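Local coordinates for protein esterase (Xanthomonas oryzae pv. oryzae, PDB 3H2G) that degrades rice cell walls as a virulence-associated esterase of the alpha/beta-hydrolase type, using a substrate recognition module needed for pathogenesis, at residues A[4-18]-A[40-54]. Numbering follows the deposited sequence.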
loop_
_atom_site.group_PDB
_atom_site.type_symbol
_atom_site.label_atom_id
_atom_site.label_comp_id
_atom_site.label_asym_id
_atom_site.label_seq_id
_atom_site.Cartn_x
_atom_site.Cartn_y
_atom_site.Cartn_z
ATOM N N ARG A 4 -13.809 -17.268 -2.938
ATOM C CA ARG A 4 -13.070 -16.013 -2.829
ATOM C C ARG A 4 -13.965 -14.824 -3.166
ATOM O O ARG A 4 -14.682 -14.842 -4.168
ATOM C CB ARG A 4 -11.861 -16.016 -3.772
ATOM C CG ARG A 4 -10.740 -16.962 -3.372
ATOM C CD ARG A 4 -9.540 -16.813 -4.301
ATOM N NE ARG A 4 -9.074 -15.428 -4.375
ATOM C CZ ARG A 4 -8.068 -15.017 -5.141
ATOM N NH1 ARG A 4 -7.415 -15.885 -5.904
ATOM N NH2 ARG A 4 -7.722 -13.736 -5.157
ATOM N N GLY A 5 -13.922 -13.794 -2.326
ATOM C CA GLY A 5 -14.731 -12.614 -2.564
ATOM C C GLY A 5 -16.084 -12.622 -1.874
ATOM O O GLY A 5 -16.793 -11.613 -1.884
ATOM N N THR A 6 -16.458 -13.751 -1.280
ATOM C CA THR A 6 -17.741 -13.845 -0.589
ATOM C C THR A 6 -17.841 -12.808 0.529
ATOM O O THR A 6 -16.928 -12.677 1.347
ATOM C CB THR A 6 -17.959 -15.254 0.020
ATOM O OG1 THR A 6 -18.068 -16.222 -1.031
ATOM C CG2 THR A 6 -19.232 -15.285 0.859
ATOM N N LEU A 7 -18.948 -12.071 0.556
ATOM C CA LEU A 7 -19.175 -11.051 1.579
ATOM C C LEU A 7 -19.710 -11.717 2.847
ATOM O O LEU A 7 -20.802 -12.291 2.841
ATOM C CB LEU A 7 -20.190 -10.017 1.081
ATOM C CG LEU A 7 -20.545 -8.872 2.035
ATOM C CD1 LEU A 7 -19.350 -7.936 2.187
ATOM C CD2 LEU A 7 -21.743 -8.110 1.493
ATOM N N LEU A 8 -18.943 -11.634 3.932
ATOM C CA LEU A 8 -19.336 -12.240 5.203
ATOM C C LEU A 8 -20.178 -11.300 6.069
ATOM O O LEU A 8 -21.206 -11.704 6.612
ATOM C CB LEU A 8 -18.086 -12.693 5.961
ATOM C CG LEU A 8 -17.289 -13.777 5.225
ATOM C CD1 LEU A 8 -15.989 -14.069 5.961
ATOM C CD2 LEU A 8 -18.136 -15.037 5.113
ATOM N N THR A 9 -19.728 -10.058 6.216
ATOM C CA THR A 9 -20.467 -9.058 6.981
ATOM C C THR A 9 -20.196 -7.690 6.365
ATOM O O THR A 9 -19.208 -7.502 5.654
ATOM C CB THR A 9 -20.040 -8.997 8.473
ATOM O OG1 THR A 9 -18.734 -8.415 8.580
ATOM C CG2 THR A 9 -20.025 -10.397 9.094
ATOM N N SER A 10 -21.083 -6.741 6.629
ATOM C CA SER A 10 -20.920 -5.385 6.125
ATOM C C SER A 10 -21.652 -4.469 7.086
ATOM O O SER A 10 -22.650 -4.859 7.696
ATOM C CB SER A 10 -21.480 -5.246 4.703
ATOM O OG SER A 10 -22.864 -5.531 4.650
ATOM N N ASN A 11 -21.152 -3.251 7.228
ATOM C CA ASN A 11 -21.754 -2.305 8.150
ATOM C C ASN A 11 -21.427 -0.882 7.731
ATOM O O ASN A 11 -20.311 -0.594 7.298
ATOM C CB ASN A 11 -21.215 -2.573 9.558
ATOM C CG ASN A 11 -21.878 -1.720 10.610
ATOM O OD1 ASN A 11 -23.100 -1.725 10.749
ATOM N ND2 ASN A 11 -21.073 -0.982 11.364
ATOM N N PHE A 12 -22.405 0.008 7.844
ATOM C CA PHE A 12 -22.181 1.397 7.489
ATOM C C PHE A 12 -21.915 2.165 8.773
ATOM O O PHE A 12 -22.658 2.045 9.747
ATOM C CB PHE A 12 -23.387 1.936 6.722
ATOM C CG PHE A 12 -23.686 1.152 5.476
ATOM C CD1 PHE A 12 -24.487 0.015 5.528
ATOM C CD2 PHE A 12 -23.093 1.498 4.265
ATOM C CE1 PHE A 12 -24.690 -0.769 4.393
ATOM C CE2 PHE A 12 -23.288 0.720 3.123
ATOM C CZ PHE A 12 -24.087 -0.416 3.188
ATOM N N LEU A 13 -20.831 2.936 8.770
ATOM C CA LEU A 13 -20.412 3.694 9.942
ATOM C C LEU A 13 -20.941 5.114 10.058
ATOM O O LEU A 13 -21.511 5.483 11.084
ATOM C CB LEU A 13 -18.882 3.737 10.009
ATOM C CG LEU A 13 -18.172 2.393 10.199
ATOM C CD1 LEU A 13 -16.657 2.609 10.242
ATOM C CD2 LEU A 13 -18.655 1.751 11.492
ATOM N N THR A 14 -20.736 5.909 9.017
ATOM C CA THR A 14 -21.170 7.301 9.028
ATOM C C THR A 14 -21.129 7.866 7.613
ATOM O O THR A 14 -20.767 7.166 6.665
ATOM C CB THR A 14 -20.240 8.152 9.934
ATOM O OG1 THR A 14 -20.730 9.497 10.014
ATOM C CG2 THR A 14 -18.830 8.173 9.367
ATOM N N SER A 15 -21.518 9.128 7.473
ATOM C CA SER A 15 -21.506 9.797 6.178
ATOM C C SER A 15 -21.072 11.237 6.389
ATOM O O SER A 15 -21.305 11.814 7.453
ATOM C CB SER A 15 -22.899 9.774 5.534
ATOM O OG SER A 15 -23.325 8.446 5.289
ATOM N N TYR A 16 -20.434 11.812 5.377
ATOM C CA TYR A 16 -19.977 13.196 5.444
ATOM C C TYR A 16 -20.620 13.973 4.310
ATOM O O TYR A 16 -20.693 13.486 3.184
ATOM C CB TYR A 16 -18.455 13.257 5.319
ATOM C CG TYR A 16 -17.769 12.343 6.296
ATOM C CD1 TYR A 16 -17.081 11.212 5.859
ATOM C CD2 TYR A 16 -17.862 12.571 7.669
ATOM C CE1 TYR A 16 -16.505 10.328 6.764
ATOM C CE2 TYR A 16 -17.292 11.693 8.583
ATOM C CZ TYR A 16 -16.617 10.574 8.124
ATOM O OH TYR A 16 -16.072 9.693 9.030
ATOM N N THR A 17 -21.086 15.180 4.610
ATOM C CA THR A 17 -21.737 16.008 3.604
ATOM C C THR A 17 -20.733 16.635 2.646
ATOM O O THR A 17 -19.554 16.787 2.966
ATOM C CB THR A 17 -22.538 17.154 4.247
ATOM O OG1 THR A 17 -21.630 18.080 4.855
ATOM C CG2 THR A 17 -23.492 16.614 5.303
ATOM N N ARG A 18 -21.219 17.001 1.467
ATOM C CA ARG A 18 -20.380 17.635 0.464
ATOM C C ARG A 18 -19.783 18.922 1.034
ATOM O O ARG A 18 -18.600 19.194 0.848
ATOM C CB ARG A 18 -21.207 17.960 -0.781
ATOM C CG ARG A 18 -20.393 18.532 -1.928
ATOM C CD ARG A 18 -21.270 18.934 -3.111
ATOM N NE ARG A 18 -21.830 20.276 -2.965
ATOM C CZ ARG A 18 -22.853 20.590 -2.175
ATOM N NH1 ARG A 18 -23.451 19.658 -1.447
ATOM N NH2 ARG A 18 -23.277 21.845 -2.114
ATOM N N ALA A 40 -15.824 19.883 -2.999
ATOM C CA ALA A 40 -16.332 18.524 -3.126
ATOM C C ALA A 40 -17.590 18.550 -3.977
ATOM O O ALA A 40 -18.286 19.564 -4.036
ATOM C CB ALA A 40 -16.651 17.949 -1.746
ATOM N N LYS A 41 -17.878 17.445 -4.652
ATOM C CA LYS A 41 -19.085 17.386 -5.462
ATOM C C LYS A 41 -20.028 16.319 -4.929
ATOM O O LYS A 41 -21.200 16.285 -5.296
ATOM C CB LYS A 41 -18.755 17.086 -6.928
ATOM C CG LYS A 41 -18.222 15.692 -7.186
ATOM C CD LYS A 41 -18.601 15.207 -8.585
ATOM C CE LYS A 41 -18.132 16.167 -9.665
ATOM N NZ LYS A 41 -18.531 15.698 -11.024
ATOM N N CYS A 42 -19.519 15.469 -4.040
ATOM C CA CYS A 42 -20.306 14.366 -3.490
ATOM C C CYS A 42 -20.305 14.249 -1.972
ATOM O O CYS A 42 -19.347 14.650 -1.305
ATOM C CB CYS A 42 -19.771 13.035 -4.035
ATOM S SG CYS A 42 -19.552 12.976 -5.836
ATOM N N ASN A 43 -21.389 13.691 -1.435
ATOM C CA ASN A 43 -21.463 13.412 -0.005
ATOM C C ASN A 43 -20.729 12.067 -0.015
ATOM O O ASN A 43 -20.658 11.417 -1.061
ATOM C CB ASN A 43 -22.907 13.177 0.469
ATOM C CG ASN A 43 -23.805 14.391 0.287
ATOM O OD1 ASN A 43 -23.432 15.517 0.616
ATOM N ND2 ASN A 43 -25.013 14.155 -0.219
ATOM N N VAL A 44 -20.184 11.641 1.118
ATOM C CA VAL A 44 -19.469 10.367 1.150
ATOM C C VAL A 44 -19.924 9.471 2.292
ATOM O O VAL A 44 -19.935 9.886 3.448
ATOM C CB VAL A 44 -17.942 10.583 1.280
ATOM C CG1 VAL A 44 -17.227 9.239 1.337
ATOM C CG2 VAL A 44 -17.431 11.405 0.107
ATOM N N ARG A 45 -20.298 8.242 1.956
ATOM C CA ARG A 45 -20.738 7.279 2.957
ATOM C C ARG A 45 -19.587 6.325 3.245
ATOM O O ARG A 45 -18.918 5.854 2.322
ATOM C CB ARG A 45 -21.943 6.488 2.445
ATOM C CG ARG A 45 -22.603 5.615 3.503
ATOM C CD ARG A 45 -23.778 4.845 2.923
ATOM N NE ARG A 45 -24.605 4.249 3.968
ATOM C CZ ARG A 45 -25.561 3.354 3.744
ATOM N NH1 ARG A 45 -25.812 2.945 2.507
ATOM N NH2 ARG A 45 -26.268 2.870 4.757
ATOM N N VAL A 46 -19.353 6.051 4.526
ATOM C CA VAL A 46 -18.286 5.150 4.934
ATOM C C VAL A 46 -18.853 3.810 5.384
ATOM O O VAL A 46 -19.705 3.749 6.271
ATOM C CB VAL A 46 -17.461 5.744 6.096
ATOM C CG1 VAL A 46 -16.320 4.798 6.465
ATOM C CG2 VAL A 46 -16.921 7.106 5.701
ATOM N N ALA A 47 -18.377 2.740 4.761
ATOM C CA ALA A 47 -18.823 1.398 5.101
ATOM C C ALA A 47 -17.622 0.503 5.362
ATOM O O ALA A 47 -16.509 0.787 4.915
ATOM C CB ALA A 47 -19.671 0.820 3.969
ATOM N N GLU A 48 -17.853 -0.569 6.110
ATOM C CA GLU A 48 -16.809 -1.529 6.423
ATOM C C GLU A 48 -17.378 -2.896 6.082
ATOM O O GLU A 48 -18.595 -3.056 5.966
ATOM C CB GLU A 48 -16.439 -1.463 7.908
ATOM C CG GLU A 48 -17.580 -1.815 8.852
ATOM C CD GLU A 48 -17.231 -1.571 10.305
ATOM O OE1 GLU A 48 -18.086 -1.847 11.172
ATOM O OE2 GLU A 48 -16.108 -1.101 10.584
ATOM N N PHE A 49 -16.506 -3.880 5.913
ATOM C CA PHE A 49 -16.974 -5.213 5.580
ATOM C C PHE A 49 -15.887 -6.261 5.783
ATOM O O PHE A 49 -14.704 -5.933 5.883
ATOM C CB PHE A 49 -17.481 -5.232 4.126
ATOM C CG PHE A 49 -16.415 -4.944 3.096
ATOM C CD1 PHE A 49 -15.680 -5.981 2.527
ATOM C CD2 PHE A 49 -16.136 -3.635 2.709
ATOM C CE1 PHE A 49 -14.677 -5.716 1.582
ATOM C CE2 PHE A 49 -15.134 -3.357 1.766
ATOM C CZ PHE A 49 -14.406 -4.399 1.205
ATOM N N THR A 50 -16.302 -7.520 5.880
ATOM C CA THR A 50 -15.358 -8.623 6.030
ATOM C C THR A 50 -15.675 -9.584 4.898
ATOM O O THR A 50 -16.817 -9.654 4.435
ATOM C CB THR A 50 -15.500 -9.339 7.389
ATOM O OG1 THR A 50 -16.815 -9.892 7.515
ATOM C CG2 THR A 50 -15.250 -8.356 8.527
ATOM N N TYR A 51 -14.671 -10.319 4.440
ATOM C CA TYR A 51 -14.885 -11.231 3.327
ATOM C C TYR A 51 -13.956 -12.430 3.333
ATOM O O TYR A 51 -12.964 -12.469 4.062
ATOM C CB TYR A 51 -14.713 -10.471 2.008
ATOM C CG TYR A 51 -13.346 -9.825 1.858
ATOM C CD1 TYR A 51 -13.037 -8.628 2.511
ATOM C CD2 TYR A 51 -12.354 -10.423 1.080
ATOM C CE1 TYR A 51 -11.768 -8.042 2.392
ATOM C CE2 TYR A 51 -11.082 -9.851 0.956
ATOM C CZ TYR A 51 -10.797 -8.661 1.613
ATOM O OH TYR A 51 -9.547 -8.092 1.487
ATOM N N ALA A 52 -14.294 -13.410 2.505
ATOM C CA ALA A 52 -13.502 -14.616 2.375
ATOM C C ALA A 52 -12.433 -14.367 1.316
ATOM O O ALA A 52 -12.700 -13.750 0.285
ATOM C CB ALA A 52 -14.396 -15.785 1.956
ATOM N N THR A 53 -11.222 -14.846 1.576
ATOM C CA THR A 53 -10.125 -14.685 0.633
ATOM C C THR A 53 -9.164 -15.852 0.831
ATOM O O THR A 53 -9.545 -16.872 1.410
ATOM C CB THR A 53 -9.406 -13.330 0.850
ATOM O OG1 THR A 53 -8.434 -13.130 -0.184
ATOM C CG2 THR A 53 -8.727 -13.289 2.215
ATOM N N ILE A 54 -7.929 -15.723 0.354
ATOM C CA ILE A 54 -6.961 -16.805 0.505
ATOM C C ILE A 54 -5.685 -16.382 1.211
ATOM O O ILE A 54 -5.320 -15.204 1.213
ATOM C CB ILE A 54 -6.552 -17.405 -0.861
ATOM C CG1 ILE A 54 -6.116 -16.287 -1.811
ATOM C CG2 ILE A 54 -7.704 -18.223 -1.440
ATOM C CD1 ILE A 54 -5.479 -16.779 -3.099
HETATM O O HOH W 1 -24.412 16.715 -1.781
#
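R45 sends its chain out straight, CG anti to the backbone N (chi1 -171°), while the ring of F12 swings beside its own backbone N (chi1 -58°), and the groups meet in a cation-pi stack. The guanidinium lies over one ring face, planes 15° apart, though the exact spacing is doubtful because the modelled groups sit too close; on the same side A47 CB packs obliquely against the ring. On the opposite face N11 and E48 run side by side, and N11 ND2 donates to E48 OE1 at 3.1 Å, approaching from above the carboxylate plane. L13 crosses E48 at about a right angle, laying its methyls against the carboxylate, whose OE2 forms a salt bridge with K98. Further along, T9 OG1 and T50 OG1 share a hydrogen bond of 2.6 Å. Here L8 and T9 both face T50 in a classic beta bulge: L8 N binds T50 O at 2.9 Å, and T9 N adds a weak bond to it. At the far end, N43 OD1 accepts R18 N at 2.8 Å, on an in-plane lone pair, tying helix 18-26 to strand 43-54. At the opposite end, beyond the bulge, R4 lays one guanidinium face on I54 CD1, and its NE forms a salt bridge with D150. The pair forms one edge of the mixed sheet of the alpha/beta-hydrolase fold: strand 7-16 is outermost, strand 43-54 is hydrogen-bonded on its other edge to antiparallel strand 60-71, helix 96-102 packs on L13 and E48, and helix 141-162 on L7 and Y51 across the sheet.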